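Local coordinates for sugar ABC transporter (Sugar-binding protein) (Bacillus halodurans, PDB 4YO7) that binds myo-inositol between its two lobes, probably as the solute-binding protein that hands sugar-like ligands to an ABC transporter, at residues N133-G138 and T143-S148. Sequence-based numbering, arbitrary orientation.
Sequences NRTFDG and TAFVGS. With INS (1,2,3,4,5,6-hexahydroxy-cyclohexane), chain F.
N133 meets V146 through the backbone: N133 N donates to V146 O at 2.8 Å. The N133 carbonyl is joined to S148 by water instead: water 1 lies 2.7 Å from N133 O, to which it probably donates, and accepts from S148 N (2.9 Å). Water 2 probably bonds to S148 O, and weakly at best to N133 O. With CG anti to the backbone N (chi1 168°), the N133 amide turns from the strand to myo-inositol, its OD1 accepting from O6 of the ligand (2.7 Å) and its ND2 donating to O5; Q287 and, weakly, N108 are further partners of this amide. The bond to V146 continues the parallel pairing of strands 129-132 and 144-147 in the six-stranded sheet of one lobe of the periplasmic-binding-protein fold, and N133 and R134 follow the C-terminal end of strand 129-132, where the lobe faces its ligand. R134 runs extended to the same inositol: NE donates to O6, and NH2 to O1 at 2.7 Å in the guanidinium plane, while NH1 donates to P109 O. Its backbone C lies at the edge of the F145 ring. T135 returns to the strand, its CB 3.8 Å from F145 CE1 and its OG1 over one ring face, offset toward the rim. Beyond it, F136 turns to helix 112-125.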
loop_
_atom_site.group_PDB
_atom_site.type_symbol
_atom_site.label_atom_id
_atom_site.label_comp_id
_atom_site.label_asym_id
_atom_site.label_seq_id
_atom_site.Cartn_x
_atom_site.Cartn_y
_atom_site.Cartn_z
ATOM N N ASN A 133 4.424 0.640 6.170
ATOM C CA ASN A 133 3.409 0.552 5.132
ATOM C C ASN A 133 2.418 -0.614 5.199
ATOM O O ASN A 133 1.255 -0.417 4.901
ATOM C CB ASN A 133 4.102 0.575 3.766
ATOM C CG ASN A 133 3.178 0.201 2.631
ATOM O OD1 ASN A 133 3.123 -0.961 2.243
ATOM N ND2 ASN A 133 2.474 1.176 2.075
ATOM N N ARG A 134 2.859 -1.808 5.580
ATOM C CA ARG A 134 1.944 -2.938 5.780
ATOM C C ARG A 134 1.849 -3.308 7.251
ATOM O O ARG A 134 2.842 -3.647 7.879
ATOM C CB ARG A 134 2.391 -4.153 4.975
ATOM C CG ARG A 134 2.443 -3.931 3.505
ATOM C CD ARG A 134 3.021 -5.142 2.837
ATOM N NE ARG A 134 3.024 -5.077 1.382
ATOM C CZ ARG A 134 3.397 -6.093 0.603
ATOM N NH1 ARG A 134 3.819 -7.242 1.139
ATOM N NH2 ARG A 134 3.336 -5.972 -0.706
ATOM N N THR A 135 0.636 -3.303 7.772
ATOM C CA THR A 135 0.395 -3.667 9.150
ATOM C C THR A 135 -0.107 -5.115 9.210
ATOM O O THR A 135 -0.267 -5.794 8.192
ATOM C CB THR A 135 -0.599 -2.674 9.819
ATOM O OG1 THR A 135 -0.584 -2.862 11.240
ATOM C CG2 THR A 135 -2.034 -2.800 9.294
ATOM N N PHE A 136 -0.349 -5.577 10.422
ATOM C CA PHE A 136 -0.730 -6.951 10.680
ATOM C C PHE A 136 -1.230 -7.022 12.096
ATOM O O PHE A 136 -0.911 -6.147 12.912
ATOM C CB PHE A 136 0.450 -7.889 10.504
ATOM C CG PHE A 136 1.645 -7.505 11.319
ATOM C CD1 PHE A 136 2.527 -6.550 10.868
ATOM C CD2 PHE A 136 1.907 -8.127 12.529
ATOM C CE1 PHE A 136 3.631 -6.219 11.615
ATOM C CE2 PHE A 136 3.020 -7.768 13.279
ATOM C CZ PHE A 136 3.870 -6.828 12.813
ATOM N N ASP A 137 -2.024 -8.056 12.395
ATOM C CA ASP A 137 -2.445 -8.308 13.761
ATOM C C ASP A 137 -1.232 -8.655 14.598
ATOM O O ASP A 137 -0.549 -9.655 14.337
ATOM C CB ASP A 137 -3.480 -9.435 13.821
ATOM C CG ASP A 137 -4.823 -9.048 13.244
ATOM O OD1 ASP A 137 -5.061 -7.873 12.900
ATOM O OD2 ASP A 137 -5.676 -9.950 13.158
ATOM N N GLY A 138 -0.913 -7.781 15.549
ATOM C CA GLY A 138 0.283 -7.937 16.348
ATOM C C GLY A 138 1.250 -6.784 16.219
ATOM O O GLY A 138 2.262 -6.771 16.887
ATOM N N THR A 143 8.257 -1.654 17.471
ATOM C CA THR A 143 8.670 -0.416 18.142
ATOM C C THR A 143 7.861 0.778 17.643
ATOM O O THR A 143 7.533 1.673 18.403
ATOM C CB THR A 143 10.147 -0.148 17.934
ATOM O OG1 THR A 143 10.851 -1.348 18.225
ATOM C CG2 THR A 143 10.646 0.974 18.840
ATOM N N ALA A 144 7.535 0.768 16.358
ATOM C CA ALA A 144 6.659 1.788 15.781
ATOM C C ALA A 144 6.140 1.319 14.443
ATOM O O ALA A 144 6.750 0.466 13.813
ATOM C CB ALA A 144 7.403 3.135 15.624
ATOM N N PHE A 145 5.010 1.901 14.041
ATOM C CA PHE A 145 4.416 1.698 12.714
ATOM C C PHE A 145 4.374 3.031 11.986
ATOM O O PHE A 145 3.952 4.041 12.567
ATOM C CB PHE A 145 2.987 1.126 12.797
ATOM C CG PHE A 145 2.335 0.964 11.455
ATOM C CD1 PHE A 145 2.738 -0.055 10.607
ATOM C CD2 PHE A 145 1.359 1.848 11.017
ATOM C CE1 PHE A 145 2.177 -0.194 9.358
ATOM C CE2 PHE A 145 0.763 1.684 9.756
ATOM C CZ PHE A 145 1.177 0.667 8.931
ATOM N N VAL A 146 4.819 3.011 10.736
ATOM C CA VAL A 146 4.760 4.166 9.837
ATOM C C VAL A 146 3.985 3.759 8.596
ATOM O O VAL A 146 4.416 2.889 7.853
ATOM C CB VAL A 146 6.168 4.664 9.438
ATOM C CG1 VAL A 146 6.054 5.832 8.497
ATOM C CG2 VAL A 146 6.944 5.067 10.684
ATOM N N GLY A 147 2.825 4.365 8.399
ATOM C CA GLY A 147 1.976 3.992 7.282
ATOM C C GLY A 147 0.654 4.708 7.338
ATOM O O GLY A 147 0.543 5.751 7.945
ATOM N N SER A 148 -0.351 4.128 6.686
ATOM C CA SER A 148 -1.649 4.751 6.566
ATOM C C SER A 148 -2.728 3.732 6.866
ATOM O O SER A 148 -2.533 2.534 6.694
ATOM C CB SER A 148 -1.818 5.323 5.168
ATOM O OG SER A 148 -0.834 6.310 4.924
HETATM C C1 INS F . 1.418 -2.847 -1.822
HETATM C C2 INS F . 1.214 -2.157 -3.166
HETATM C C3 INS F . -0.115 -1.403 -3.135
HETATM C C4 INS F . -0.138 -0.358 -2.013
HETATM C C5 INS F . 0.119 -1.061 -0.663
HETATM C C6 INS F . 1.440 -1.815 -0.708
HETATM O O1 INS F . 2.687 -3.559 -1.801
HETATM O O2 INS F . 2.286 -1.234 -3.348
HETATM O O3 INS F . -0.262 -0.768 -4.440
HETATM O O4 INS F . -1.436 0.251 -1.943
HETATM O O5 INS F . 0.211 -0.052 0.358
HETATM O O6 INS F . 1.598 -2.526 0.581
HETATM O O HOH W 1 0.094 2.061 4.649
HETATM O O HOH W 2 -1.482 -0.093 6.932
#